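Local coordinates for protein HTH-type transcriptional repressor PhnF (Mycobacterium smegmatis, PDB 3F8M) that represses transcription of the phnDCE phosphate-uptake operon when phosphate is available, acting as a winged helix-turn-helix DNA-binding regulator of the GntR family, at residues 209-214 with 220-225; 84-89 with 179-184; 127-132 with 155-160; 101-106 with 139-144. All blocks are in the same frame, centred on the assembly; numbering follows the deposited sequence. Where two conformers were deposited one is given.

Contact 1: residues 209-214 with 220-225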
loop_
_atom_site.group_PDB
_atom_site.type_symbol
_atom_site.label_atom_id
_atom_site.label_comp_id
_atom_site.label_asym_id
_atom_site.label_seq_id
_atom_site.Cartn_x
_atom_site.Cartn_y
_atom_site.Cartn_z
ATOM N N LEU A 209 -5.391 -2.173 5.746
ATOM C CA LEU A 209 -6.069 -2.678 4.568
ATOM C C LEU A 209 -7.466 -3.113 4.917
ATOM O O LEU A 209 -7.666 -3.744 5.936
ATOM C CB LEU A 209 -5.356 -3.897 3.986
ATOM C CG LEU A 209 -4.228 -3.448 3.078
ATOM C CD1 LEU A 209 -3.094 -3.019 3.965
ATOM C CD2 LEU A 209 -3.828 -4.545 2.149
ATOM N N ASN A 210 -8.401 -2.799 4.040
ATOM C CA ASN A 210 -9.772 -3.291 4.160
ATOM C C ASN A 210 -10.128 -4.020 2.914
ATOM O O ASN A 210 -9.977 -3.473 1.819
ATOM C CB ASN A 210 -10.731 -2.115 4.391
ATOM C CG ASN A 210 -10.748 -1.711 5.815
ATOM O OD1 ASN A 210 -11.170 -2.498 6.679
ATOM N ND2 ASN A 210 -10.184 -0.538 6.109
ATOM N N ARG A 211 -10.571 -5.275 3.057
ATOM C CA ARG A 211 -10.881 -6.122 1.911
ATOM C C ARG A 211 -12.284 -6.676 1.975
ATOM O O ARG A 211 -12.749 -7.024 3.047
ATOM C CB ARG A 211 -9.929 -7.302 1.869
ATOM C CG ARG A 211 -10.422 -8.458 0.986
ATOM C CD ARG A 211 -9.329 -9.470 0.730
ATOM N NE ARG A 211 -8.167 -8.890 0.054
ATOM C CZ ARG A 211 -7.166 -9.623 -0.425
ATOM N NH1 ARG A 211 -7.189 -10.949 -0.300
ATOM N NH2 ARG A 211 -6.149 -9.046 -1.036
ATOM N N VAL A 212 -12.954 -6.746 0.833
ATOM C CA VAL A 212 -14.140 -7.573 0.689
ATOM C C VAL A 212 -13.774 -8.555 -0.417
ATOM O O VAL A 212 -13.232 -8.151 -1.465
ATOM C CB VAL A 212 -15.412 -6.796 0.294
ATOM C CG1 VAL A 212 -16.624 -7.723 0.324
ATOM C CG2 VAL A 212 -15.628 -5.586 1.241
ATOM N N SER A 213 -14.075 -9.829 -0.181
ATOM C CA SER A 213 -13.834 -10.877 -1.158
ATOM C C SER A 213 -15.159 -11.429 -1.612
ATOM O O SER A 213 -16.118 -11.498 -0.827
ATOM C CB SER A 213 -13.004 -12.029 -0.567
ATOM O OG SER A 213 -11.773 -11.581 -0.095
ATOM N N TYR A 214 -15.178 -11.848 -2.875
ATOM C CA TYR A 214 -16.349 -12.333 -3.556
ATOM C C TYR A 214 -16.046 -13.663 -4.260
ATOM O O TYR A 214 -14.945 -13.878 -4.795
ATOM C CB TYR A 214 -16.810 -11.307 -4.607
ATOM C CG TYR A 214 -17.160 -9.947 -4.025
ATOM C CD1 TYR A 214 -18.439 -9.690 -3.564
ATOM C CD2 TYR A 214 -16.196 -8.949 -3.940
ATOM C CE1 TYR A 214 -18.756 -8.445 -3.014
ATOM C CE2 TYR A 214 -16.489 -7.713 -3.404
ATOM C CZ TYR A 214 -17.761 -7.469 -2.956
ATOM O OH TYR A 214 -18.038 -6.250 -2.445
ATOM N N ALA A 220 -20.517 -12.257 -1.366
ATOM C CA ALA A 220 -19.436 -11.870 -0.445
ATOM C C ALA A 220 -19.012 -13.055 0.433
ATOM O O ALA A 220 -19.834 -13.788 0.947
ATOM C CB ALA A 220 -19.824 -10.677 0.401
ATOM N N ILE A 221 -17.705 -13.220 0.569
ATOM C CA ILE A 221 -17.105 -14.289 1.381
ATOM C C ILE A 221 -16.790 -13.746 2.798
ATOM O O ILE A 221 -17.000 -14.440 3.800
ATOM C CB ILE A 221 -15.811 -14.798 0.660
ATOM C CG1 ILE A 221 -16.158 -15.508 -0.666
ATOM C CG2 ILE A 221 -14.905 -15.705 1.544
ATOM C CD1 ILE A 221 -14.877 -15.766 -1.572
ATOM N N GLU A 222 -16.257 -12.519 2.856
ATOM C CA GLU A 222 -15.653 -11.955 4.083
ATOM C C GLU A 222 -15.505 -10.456 3.906
ATOM O O GLU A 222 -15.503 -9.937 2.769
ATOM C CB GLU A 222 -14.226 -12.512 4.326
ATOM C CG GLU A 222 -13.292 -12.146 3.143
ATOM C CD GLU A 222 -11.815 -12.387 3.342
ATOM O OE1 GLU A 222 -11.358 -12.712 4.471
ATOM O OE2 GLU A 222 -11.109 -12.193 2.331
ATOM N N GLN A 223 -15.429 -9.765 5.030
ATOM C CA GLN A 223 -14.849 -8.420 5.047
ATOM C C GLN A 223 -13.689 -8.537 6.015
ATOM O O GLN A 223 -13.880 -8.945 7.181
ATOM C CB GLN A 223 -15.886 -7.387 5.545
ATOM C CG GLN A 223 -15.416 -5.921 5.319
ATOM C CD GLN A 223 -14.334 -5.456 6.281
ATOM O OE1 GLN A 223 -14.389 -5.739 7.483
ATOM N NE2 GLN A 223 -13.345 -4.699 5.756
ATOM N N ARG A 224 -12.483 -8.143 5.578
ATOM C CA ARG A 224 -11.305 -8.367 6.404
ATOM C C ARG A 224 -10.578 -7.016 6.573
ATOM O O ARG A 224 -10.305 -6.304 5.562
ATOM C CB ARG A 224 -10.410 -9.449 5.732
ATOM C CG ARG A 224 -9.082 -9.867 6.549
ATOM C CD ARG A 224 -8.236 -10.873 5.742
ATOM N NE ARG A 224 -7.526 -10.172 4.670
ATOM C CZ ARG A 224 -6.711 -10.716 3.759
ATOM N NH1 ARG A 224 -6.468 -12.026 3.701
ATOM N NH2 ARG A 224 -6.137 -9.926 2.869
ATOM N N ARG A 225 -10.258 -6.698 7.827
ATOM C CA ARG A 225 -9.415 -5.555 8.188
ATOM C C ARG A 225 -8.064 -6.108 8.646
ATOM O O ARG A 225 -8.004 -6.971 9.540
ATOM C CB ARG A 225 -10.088 -4.794 9.323
ATOM C CG ARG A 225 -9.338 -3.527 9.802
ATOM C CD ARG A 225 -9.953 -3.079 11.113
ATOM N NE ARG A 225 -9.426 -1.815 11.604
ATOM C CZ ARG A 225 -8.443 -1.654 12.492
ATOM N NH1 ARG A 225 -7.774 -2.678 13.009
ATOM N NH2 ARG A 225 -8.109 -0.403 12.842
#

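Contact 2: residues 84-89 with 179-184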
loop_
_atom_site.group_PDB
_atom_site.type_symbol
_atom_site.label_atom_id
_atom_site.label_comp_id
_atom_site.label_asym_id
_atom_site.label_seq_id
_atom_site.Cartn_x
_atom_site.Cartn_y
_atom_site.Cartn_z
ATOM N N LEU A 84 -0.234 -8.365 -3.305
ATOM C CA LEU A 84 -1.652 -8.060 -3.133
ATOM C C LEU A 84 -2.424 -9.072 -3.973
ATOM O O LEU A 84 -2.059 -9.385 -5.101
ATOM C CB LEU A 84 -1.992 -6.608 -3.500
ATOM C CG LEU A 84 -1.651 -5.522 -2.471
ATOM C CD1 LEU A 84 -1.756 -4.163 -3.137
ATOM C CD2 LEU A 84 -2.543 -5.591 -1.224
ATOM N N GLY A 85 -3.462 -9.648 -3.397
ATOM C CA GLY A 85 -4.250 -10.647 -4.132
ATOM C C GLY A 85 -4.702 -11.717 -3.171
ATOM O O GLY A 85 -4.839 -11.449 -1.982
ATOM N N MET A 86 -4.856 -12.935 -3.687
ATOM C CA MET A 86 -5.514 -14.031 -2.967
ATOM C C MET A 86 -4.544 -15.092 -2.410
ATOM O O MET A 86 -4.974 -16.124 -1.858
ATOM C CB MET A 86 -6.584 -14.649 -3.885
ATOM C CG MET A 86 -7.775 -13.697 -4.120
ATOM S SD MET A 86 -8.675 -13.830 -5.709
ATOM C CE MET A 86 -7.540 -12.993 -6.826
ATOM N N GLY A 87 -3.242 -14.825 -2.530
ATOM C CA GLY A 87 -2.210 -15.715 -2.006
ATOM C C GLY A 87 -2.101 -15.639 -0.493
ATOM O O GLY A 87 -2.865 -14.935 0.156
ATOM N N SER A 88 -1.142 -16.351 0.082
ATOM C CA SER A 88 -1.097 -16.487 1.527
ATOM C C SER A 88 0.058 -15.730 2.159
ATOM O O SER A 88 1.145 -15.582 1.571
ATOM C CB SER A 88 -1.033 -17.967 1.918
ATOM O OG SER A 88 -0.481 -18.192 3.202
ATOM N N TYR A 89 -0.191 -15.279 3.381
ATOM C CA TYR A 89 0.809 -14.593 4.175
ATOM C C TYR A 89 2.010 -15.527 4.444
ATOM O O TYR A 89 3.175 -15.151 4.231
ATOM C CB TYR A 89 0.149 -14.118 5.480
ATOM C CG TYR A 89 1.121 -13.684 6.548
ATOM C CD1 TYR A 89 1.860 -12.506 6.389
ATOM C CD2 TYR A 89 1.315 -14.449 7.705
ATOM C CE1 TYR A 89 2.749 -12.086 7.366
ATOM C CE2 TYR A 89 2.223 -14.040 8.694
ATOM C CZ TYR A 89 2.942 -12.862 8.498
ATOM O OH TYR A 89 3.853 -12.437 9.447
ATOM N N THR A 179 -12.817 -15.234 -6.177
ATOM C CA THR A 179 -12.948 -14.830 -7.575
ATOM C C THR A 179 -12.620 -13.339 -7.753
ATOM O O THR A 179 -11.922 -12.960 -8.690
ATOM C CB THR A 179 -14.350 -15.198 -8.102
ATOM O OG1 THR A 179 -14.597 -16.589 -7.822
ATOM C CG2 THR A 179 -14.492 -14.935 -9.622
ATOM N N ARG A 180 -13.058 -12.510 -6.812
ATOM C CA ARG A 180 -12.770 -11.067 -6.867
ATOM C C ARG A 180 -12.475 -10.535 -5.455
ATOM O O ARG A 180 -13.236 -10.846 -4.516
ATOM C CB ARG A 180 -13.973 -10.339 -7.492
ATOM C CG ARG A 180 -13.832 -8.839 -7.701
ATOM C CD ARG A 180 -14.967 -8.371 -8.615
ATOM N NE ARG A 180 -16.278 -8.537 -8.004
ATOM C CZ ARG A 180 -16.837 -7.614 -7.249
ATOM N NH1 ARG A 180 -16.179 -6.492 -7.044
ATOM N NH2 ARG A 180 -18.042 -7.796 -6.720
ATOM N N THR A 181 -11.371 -9.782 -5.316
ATOM C CA THR A 181 -11.091 -8.978 -4.112
ATOM C C THR A 181 -11.102 -7.479 -4.412
ATOM O O THR A 181 -10.819 -7.062 -5.558
ATOM C CB THR A 181 -9.755 -9.320 -3.435
ATOM O OG1 THR A 181 -8.685 -9.260 -4.383
ATOM C CG2 THR A 181 -9.811 -10.715 -2.805
ATOM N N VAL A 182 -11.464 -6.692 -3.400
ATOM C CA VAL A 182 -11.474 -5.215 -3.460
ATOM C C VAL A 182 -10.804 -4.703 -2.189
ATOM O O VAL A 182 -11.354 -4.880 -1.065
ATOM C CB VAL A 182 -12.918 -4.626 -3.573
ATOM C CG1 VAL A 182 -12.894 -3.118 -3.714
ATOM C CG2 VAL A 182 -13.673 -5.210 -4.769
ATOM N N ASP A 183 -9.615 -4.126 -2.351
ATOM C CA ASP A 183 -8.806 -3.659 -1.235
ATOM C C ASP A 183 -8.830 -2.132 -1.179
ATOM O O ASP A 183 -8.877 -1.465 -2.236
ATOM C CB ASP A 183 -7.358 -4.054 -1.405
ATOM C CG ASP A 183 -7.047 -5.462 -0.936
ATOM O OD1 ASP A 183 -7.559 -5.902 0.115
ATOM O OD2 ASP A 183 -6.203 -6.105 -1.604
ATOM N N THR A 184 -8.788 -1.600 0.042
ATOM C CA THR A 184 -8.349 -0.227 0.263
ATOM C C THR A 184 -7.115 -0.298 1.146
ATOM O O THR A 184 -7.021 -1.126 2.074
ATOM C CB THR A 184 -9.416 0.665 0.914
ATOM O OG1 THR A 184 -9.721 0.175 2.217
ATOM C CG2 THR A 184 -10.684 0.731 0.080
#

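Contact 3: residues 127-132 with 155-160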
loop_
_atom_site.group_PDB
_atom_site.type_symbol
_atom_site.label_atom_id
_atom_site.label_comp_id
_atom_site.label_asym_id
_atom_site.label_seq_id
_atom_site.Cartn_x
_atom_site.Cartn_y
_atom_site.Cartn_z
ATOM N N PRO A 127 -26.345 -13.279 11.487
ATOM C CA PRO A 127 -25.226 -13.645 12.377
ATOM C C PRO A 127 -23.878 -13.471 11.659
ATOM O O PRO A 127 -23.749 -13.751 10.493
ATOM C CB PRO A 127 -25.514 -15.111 12.698
ATOM C CG PRO A 127 -26.218 -15.606 11.509
ATOM C CD PRO A 127 -27.136 -14.470 11.108
ATOM N N VAL A 128 -22.913 -12.928 12.378
ATOM C CA VAL A 128 -21.587 -12.668 11.803
ATOM C C VAL A 128 -20.620 -13.359 12.754
ATOM O O VAL A 128 -20.743 -13.194 13.991
ATOM C CB VAL A 128 -21.322 -11.170 11.746
ATOM C CG1 VAL A 128 -19.751 -10.893 11.501
ATOM C CG2 VAL A 128 -22.154 -10.582 10.644
ATOM N N LEU A 129 -19.702 -14.156 12.197
ATOM C CA LEU A 129 -18.670 -14.783 12.980
ATOM C C LEU A 129 -17.412 -13.990 12.730
ATOM O O LEU A 129 -17.042 -13.844 11.583
ATOM C CB LEU A 129 -18.479 -16.249 12.574
ATOM C CG LEU A 129 -17.387 -17.046 13.294
ATOM C CD1 LEU A 129 -17.598 -17.020 14.801
ATOM C CD2 LEU A 129 -17.322 -18.536 12.743
ATOM N N GLN A 130 -16.772 -13.483 13.787
ATOM C CA GLN A 130 -15.517 -12.703 13.599
ATOM C C GLN A 130 -14.335 -13.475 14.137
ATOM O O GLN A 130 -14.379 -13.966 15.267
ATOM C CB GLN A 130 -15.606 -11.378 14.337
ATOM C CG GLN A 130 -14.296 -10.539 14.278
ATOM C CD GLN A 130 -14.439 -9.220 14.991
ATOM O OE1 GLN A 130 -14.915 -8.260 14.404
ATOM N NE2 GLN A 130 -13.995 -9.154 16.238
ATOM N N LEU A 131 -13.287 -13.580 13.310
ATOM C CA LEU A 131 -12.072 -14.214 13.690
ATOM C C LEU A 131 -11.019 -13.101 13.796
ATOM O O LEU A 131 -10.803 -12.333 12.837
ATOM C CB LEU A 131 -11.614 -15.190 12.609
ATOM C CG LEU A 131 -10.210 -15.798 12.825
ATOM C CD1 LEU A 131 -10.073 -16.570 14.177
ATOM C CD2 LEU A 131 -9.853 -16.681 11.632
ATOM N N GLU A 132 -10.359 -13.033 14.949
ATOM C CA GLU A 132 -9.221 -12.095 15.117
ATOM C C GLU A 132 -7.984 -12.872 15.433
ATOM O O GLU A 132 -8.000 -13.784 16.262
ATOM C CB GLU A 132 -9.432 -11.138 16.258
ATOM C CG GLU A 132 -10.247 -9.960 15.956
ATOM C CD GLU A 132 -9.769 -8.695 16.720
ATOM O OE1 GLU A 132 -9.595 -8.751 17.966
ATOM O OE2 GLU A 132 -9.653 -7.648 16.058
ATOM N N PRO A 155 -21.150 -23.144 8.461
ATOM C CA PRO A 155 -21.393 -23.935 9.661
ATOM C C PRO A 155 -20.190 -24.821 10.005
ATOM O O PRO A 155 -19.455 -25.314 9.121
ATOM C CB PRO A 155 -22.654 -24.795 9.304
ATOM C CG PRO A 155 -22.648 -24.854 7.831
ATOM C CD PRO A 155 -22.046 -23.504 7.354
ATOM N N GLY A 156 -19.978 -24.977 11.295
ATOM C CA GLY A 156 -18.948 -25.835 11.835
ATOM C C GLY A 156 -17.560 -25.196 11.761
ATOM O O GLY A 156 -16.584 -25.802 12.195
ATOM N N LEU A 157 -17.457 -23.975 11.229
ATOM C CA LEU A 157 -16.120 -23.397 11.001
ATOM C C LEU A 157 -15.210 -23.506 12.199
ATOM O O LEU A 157 -14.065 -23.907 12.061
ATOM C CB LEU A 157 -16.172 -21.937 10.535
ATOM C CG LEU A 157 -14.772 -21.444 10.132
ATOM C CD1 LEU A 157 -14.293 -22.212 8.900
ATOM C CD2 LEU A 157 -14.827 -19.946 9.866
ATOM N N ARG A 158 -15.683 -23.136 13.375
ATOM C CA ARG A 158 -14.842 -23.336 14.575
ATOM C C ARG A 158 -14.389 -24.774 14.829
ATOM O O ARG A 158 -13.314 -24.992 15.407
ATOM C CB ARG A 158 -15.500 -22.754 15.801
ATOM C CG ARG A 158 -15.356 -21.264 15.793
ATOM C CD ARG A 158 -16.064 -20.640 16.925
ATOM N NE ARG A 158 -17.410 -20.286 16.499
ATOM C CZ ARG A 158 -18.226 -19.474 17.163
ATOM N NH1 ARG A 158 -17.844 -18.909 18.310
ATOM N NH2 ARG A 158 -19.435 -19.239 16.667
ATOM N N GLU A 159 -15.189 -25.740 14.373
ATOM C CA GLU A 159 -14.886 -27.175 14.484
ATOM C C GLU A 159 -13.906 -27.647 13.420
ATOM O O GLU A 159 -12.950 -28.347 13.711
ATOM C CB GLU A 159 -16.160 -28.021 14.306
ATOM C CG GLU A 159 -17.184 -27.949 15.416
ATOM C CD GLU A 159 -18.334 -28.926 15.201
ATOM O OE1 GLU A 159 -19.465 -28.445 14.925
ATOM O OE2 GLU A 159 -18.103 -30.161 15.278
ATOM N N THR A 160 -14.163 -27.298 12.159
ATOM C CA THR A 160 -13.349 -27.784 11.075
ATOM C C THR A 160 -12.040 -26.994 10.893
ATOM O O THR A 160 -11.094 -27.509 10.267
ATOM C CB THR A 160 -14.090 -27.766 9.746
ATOM O OG1 THR A 160 -14.155 -26.418 9.232
ATOM C CG2 THR A 160 -15.502 -28.388 9.880
#

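Contact 4: residues 101-106 with 139-144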
loop_
_atom_site.group_PDB
_atom_site.type_symbol
_atom_site.label_atom_id
_atom_site.label_comp_id
_atom_site.label_asym_id
_atom_site.label_seq_id
_atom_site.Cartn_x
_atom_site.Cartn_y
_atom_site.Cartn_z
ATOM N N GLY A 101 3.830 -17.110 11.287
ATOM C CA GLY A 101 2.729 -17.843 11.926
ATOM C C GLY A 101 1.521 -16.986 12.213
ATOM O O GLY A 101 1.525 -15.789 11.942
ATOM N N ARG A 102 0.507 -17.617 12.791
ATOM C CA ARG A 102 -0.712 -16.926 13.213
ATOM C C ARG A 102 -1.105 -17.401 14.589
ATOM O O ARG A 102 -0.996 -18.609 14.905
ATOM C CB ARG A 102 -1.869 -17.225 12.267
ATOM C CG ARG A 102 -1.596 -16.926 10.793
ATOM C CD ARG A 102 -2.756 -17.408 9.932
ATOM N NE ARG A 102 -2.544 -17.317 8.469
ATOM C CZ ARG A 102 -1.987 -18.272 7.736
ATOM N NH1 ARG A 102 -1.566 -19.405 8.316
ATOM N NH2 ARG A 102 -1.876 -18.103 6.418
ATOM N N ILE A 103 -1.602 -16.475 15.391
ATOM C CA ILE A 103 -2.070 -16.787 16.744
ATOM C C ILE A 103 -3.515 -16.322 16.908
ATOM O O ILE A 103 -3.857 -15.195 16.555
ATOM C CB ILE A 103 -1.197 -16.069 17.795
ATOM C CG1 ILE A 103 0.221 -16.678 17.763
ATOM C CG2 ILE A 103 -1.817 -16.199 19.205
ATOM C CD1 ILE A 103 1.286 -15.757 18.400
ATOM N N LEU A 104 -4.363 -17.203 17.440
ATOM C CA LEU A 104 -5.755 -16.858 17.670
ATOM C C LEU A 104 -5.789 -15.775 18.738
ATOM O O LEU A 104 -5.238 -15.956 19.835
ATOM C CB LEU A 104 -6.522 -18.104 18.189
ATOM C CG LEU A 104 -7.981 -17.812 18.630
ATOM C CD1 LEU A 104 -8.815 -17.276 17.432
ATOM C CD2 LEU A 104 -8.622 -19.085 19.277
ATOM N N VAL A 105 -6.437 -14.661 18.449
ATOM C CA VAL A 105 -6.806 -13.705 19.480
ATOM C C VAL A 105 -8.179 -14.101 20.064
ATOM O O VAL A 105 -8.311 -14.412 21.274
ATOM C CB VAL A 105 -6.842 -12.285 18.888
ATOM C CG1 VAL A 105 -7.358 -11.250 19.880
ATOM C CG2 VAL A 105 -5.479 -11.899 18.399
ATOM N N ALA A 106 -9.202 -14.117 19.215
ATOM C CA ALA A 106 -10.541 -14.521 19.689
ATOM C C ALA A 106 -11.484 -14.760 18.516
ATOM O O ALA A 106 -11.353 -14.134 17.459
ATOM C CB ALA A 106 -11.108 -13.448 20.580
ATOM N N GLY A 139 9.446 -14.769 15.658
ATOM C CA GLY A 139 9.207 -14.340 17.023
ATOM C C GLY A 139 8.651 -12.934 17.269
ATOM O O GLY A 139 8.531 -12.517 18.446
ATOM N N VAL A 140 8.342 -12.158 16.224
ATOM C CA VAL A 140 7.835 -10.808 16.467
ATOM C C VAL A 140 6.479 -10.576 15.785
ATOM O O VAL A 140 6.187 -11.169 14.749
ATOM C CB VAL A 140 8.845 -9.686 16.105
ATOM C CG1 VAL A 140 10.167 -9.889 16.882
ATOM C CG2 VAL A 140 9.060 -9.615 14.609
ATOM N N ARG A 141 5.683 -9.682 16.378
ATOM C CA ARG A 141 4.331 -9.434 15.888
ATOM C C ARG A 141 4.387 -8.557 14.642
ATOM O O ARG A 141 5.134 -7.556 14.606
ATOM C CB ARG A 141 3.479 -8.805 16.996
ATOM C CG ARG A 141 3.500 -9.578 18.325
ATOM C CD ARG A 141 2.990 -11.015 18.128
ATOM N NE ARG A 141 2.860 -11.748 19.388
ATOM C CZ ARG A 141 3.404 -12.938 19.644
ATOM N NH1 ARG A 141 4.123 -13.582 18.723
ATOM N NH2 ARG A 141 3.213 -13.497 20.833
ATOM N N VAL A 142 3.586 -8.937 13.627
ATOM C CA VAL A 142 3.534 -8.254 12.334
ATOM C C VAL A 142 2.210 -7.520 12.133
ATOM O O VAL A 142 2.189 -6.367 11.673
ATOM C CB VAL A 142 3.787 -9.224 11.176
ATOM C CG1 VAL A 142 3.478 -8.611 9.822
ATOM C CG2 VAL A 142 5.240 -9.722 11.251
ATOM N N GLY A 143 1.108 -8.134 12.529
ATOM C CA GLY A 143 -0.174 -7.513 12.159
ATOM C C GLY A 143 -1.352 -8.169 12.846
ATOM O O GLY A 143 -1.225 -9.232 13.409
ATOM N N LEU A 144 -2.467 -7.451 12.834
ATOM C CA LEU A 144 -3.717 -7.915 13.457
ATOM C C LEU A 144 -4.763 -7.967 12.344
ATOM O O LEU A 144 -5.020 -6.953 11.629
ATOM C CB LEU A 144 -4.110 -6.923 14.564
ATOM C CG LEU A 144 -5.520 -7.107 15.162
ATOM C CD1 LEU A 144 -5.505 -8.325 16.081
ATOM C CD2 LEU A 144 -6.013 -5.902 15.933
#

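Contact 1: residues 209-214 with 220-225
Arg224 lays its NH2 over the centre of the Arg211 guanidinium, 3.4 Å above that plane. The two groups are 23° from parallel, their chains running side by side in the same direction. The overlap of like charges is probably eased by the partners of Arg211: a salt bridge to Asp183 and hydrogen bonds to Gly85 O and Tyr168 OH. Beside them Glu222, buried on the same face, takes a hydrogen bond from Ser213 OG to its OE2 at 2.6 Å, on the anti lone pair. Its CG sits between the backbone N and carbonyl carbon (chi1 61°), and the chain beyond is extended, which carries the carboxylate across to the serine; a small hydroxyl suits this space. The backbone beneath is a beta hairpin of the six-stranded antiparallel sheet of the UTRA domain, a domain that in related regulators binds effectors. Arg211 and Arg224 form a hydrogen-bonded pair, Arg211 N to Arg224 O 2.7 Å and Arg224 N to Arg211 O 2.8 Å. Near the turn Ile221 N donates to Ser213 O at 2.7 Å. Between the pairs Val212-Gln223 and Tyr214-Ala220 the second strand holds one residue more than the first, and Ile221 takes up the difference with a helix-like psi of -42°. On the other face Gln223 bends so that NE2 donates to Asn210 OD1 at 3.2 Å, linking two amides. There Tyr214, which has Arg180 as a cation-pi partner, leans CE1 to within 4.2 Å of Ala220 CB, where the small methyl lies beside the ring.

Contact 2: residues 84-89 with 179-184
Leu84 meets Asp183 first, its CD2 lying 3.7 Å from Asp183 OD2 as the two side chains cross at a slant. A leucine suits this site because it also packs on Leu209 and Phe235 of its own chain and on Leu84 of the second subunit, an apolar setting in which the carboxylate is satisfied by its salt bridge to Arg211. Gly85 comes next. With phi 144° and psi -150°, a beta carbon there would jam against the carbonyl oxygen of Leu84, so these backbone angles call for glycine; its own carbonyl oxygen serves as a further acceptor for Arg211. The loop passes strand 180-188 in roughly the opposite direction; this is the outermost strand of this chain's antiparallel UTRA sheet. It pairs antiparallel with a strand of the second subunit, so the sheet continues through the dimer interface. At its start, Thr179 and Arg180 both face Tyr214 in a classic beta bulge. Met86 then reaches across: CG is 3.8 Å from Thr181 CG2, the two side chains lying alongside and pointing opposite ways. Its chi1 of -69° and extended chi2 carry SD to 4.4 Å from Thr179 N, and the bend at chi3 turns only the terminal CE. Met86 also packs against His240 of the second subunit.

Contact 3: residues 127-132 with 155-160
Leu129 on strand 127-137, part of the antiparallel sheet of the UTRA domain, and Leu157 on the short helix 157-160 approach with their CA atoms 9.2 Å apart, a spacing bridged by side chains alone. The helical turn starts after Gly156, which occupies the N-cap position with a positive phi of 78° that glycine adopts readily; its carbonyl oxygen receives Thr160 N at 2.8 Å. From that turn Leu157 points at the strand, and its CD2 lies 4.1 Å from Leu129 CD2, the two leucines crossing at a slant. Both have CG anti to the backbone N (Leu129 chi1 178°), a common leucine shape that directs the branched tips toward each other between helix and sheet. Leu157 is also packed against Leu149, Leu167 and Glu170, so it belongs to the layer between the sheet and helix 167-173. Arg158, next along the helix, reaches back over the strand through a bend at chi3. Its guanidinium lies flat across Leu129 CD1, which stands 3.3 Å from the plane, over its centre, and comes to 3.4 Å from Arg158 NH2. The same NH2 makes a salt bridge to Asp109, and the arginine rests on Trp107 of strand 100-111. The contact therefore uses the two characters of arginine at once: this exposed side chain covers an apolar methyl with its flat face while NH2 keeps its salt bridge to Asp109.

Contact 4: residues 101-106 with 139-144
This is a side-chain contact between two strands that are not neighbours: in the six-stranded antiparallel sheet of the UTRA domain, strands 100-111 and 140-150 flank strand 127-137, and the residues meet over it. No hydrogen bond joins the two segments, and their closest CA atoms, those of Val105 and Leu144, are 8.9 Å apart. Both strands are kinked by classic beta bulges. Val105 and Ala106 together face Glu132, and Val142 and Gly143 together face Leu135, so each strand carries an extra residue in its pairing with the strand between. Earlier in both strands, Ile103 extends its long branch to Arg141, whose chain bends at chi2 and passes the isoleucine at about a right angle. Arg141 was modelled in two conformers, so this part of the contact is doubtful; in the conformer described, Ile103 CD1 stands over one face of the guanidinium, displaced toward the rim. A branched apolar residue suits position 144 because helix 192-198 lies against this face and Leu144 touches its Leu197; Val105 also touches Arg193 of the same helix. Leu144 sets off to one side, but with CG anti to the backbone N (chi1 170°) its tip swings in to meet the valine. Val105 points at the other segment, and its CG2 comes to 4.3 Å from Leu144 CD1.

All four contacts use the one antiparallel sheet of the UTRA domain, whose strands run 100-111, 127-137, 140-150, 220-229, 206-214, 180-188. Contact 4 joins strands 100-111 and 140-150 on the two sides of strand 127-137, which carries contact 3; Glu132 of that strand pairs with Val105 and Ala106. Contacts 1 and 2, centres 9 Å apart, lie toward the last strand, joined by bonds between strands 206-214 and 180-188. Contact 2 closes a long loop in which contact 4 is nested, as is contact 3; contact 1 follows later as a hairpin. Contacts 2 and 4, with centres 19 Å apart, still touch through Tyr89 and Val142. The sheet thus links the dimer edge at 180-188 to the rest of the domain.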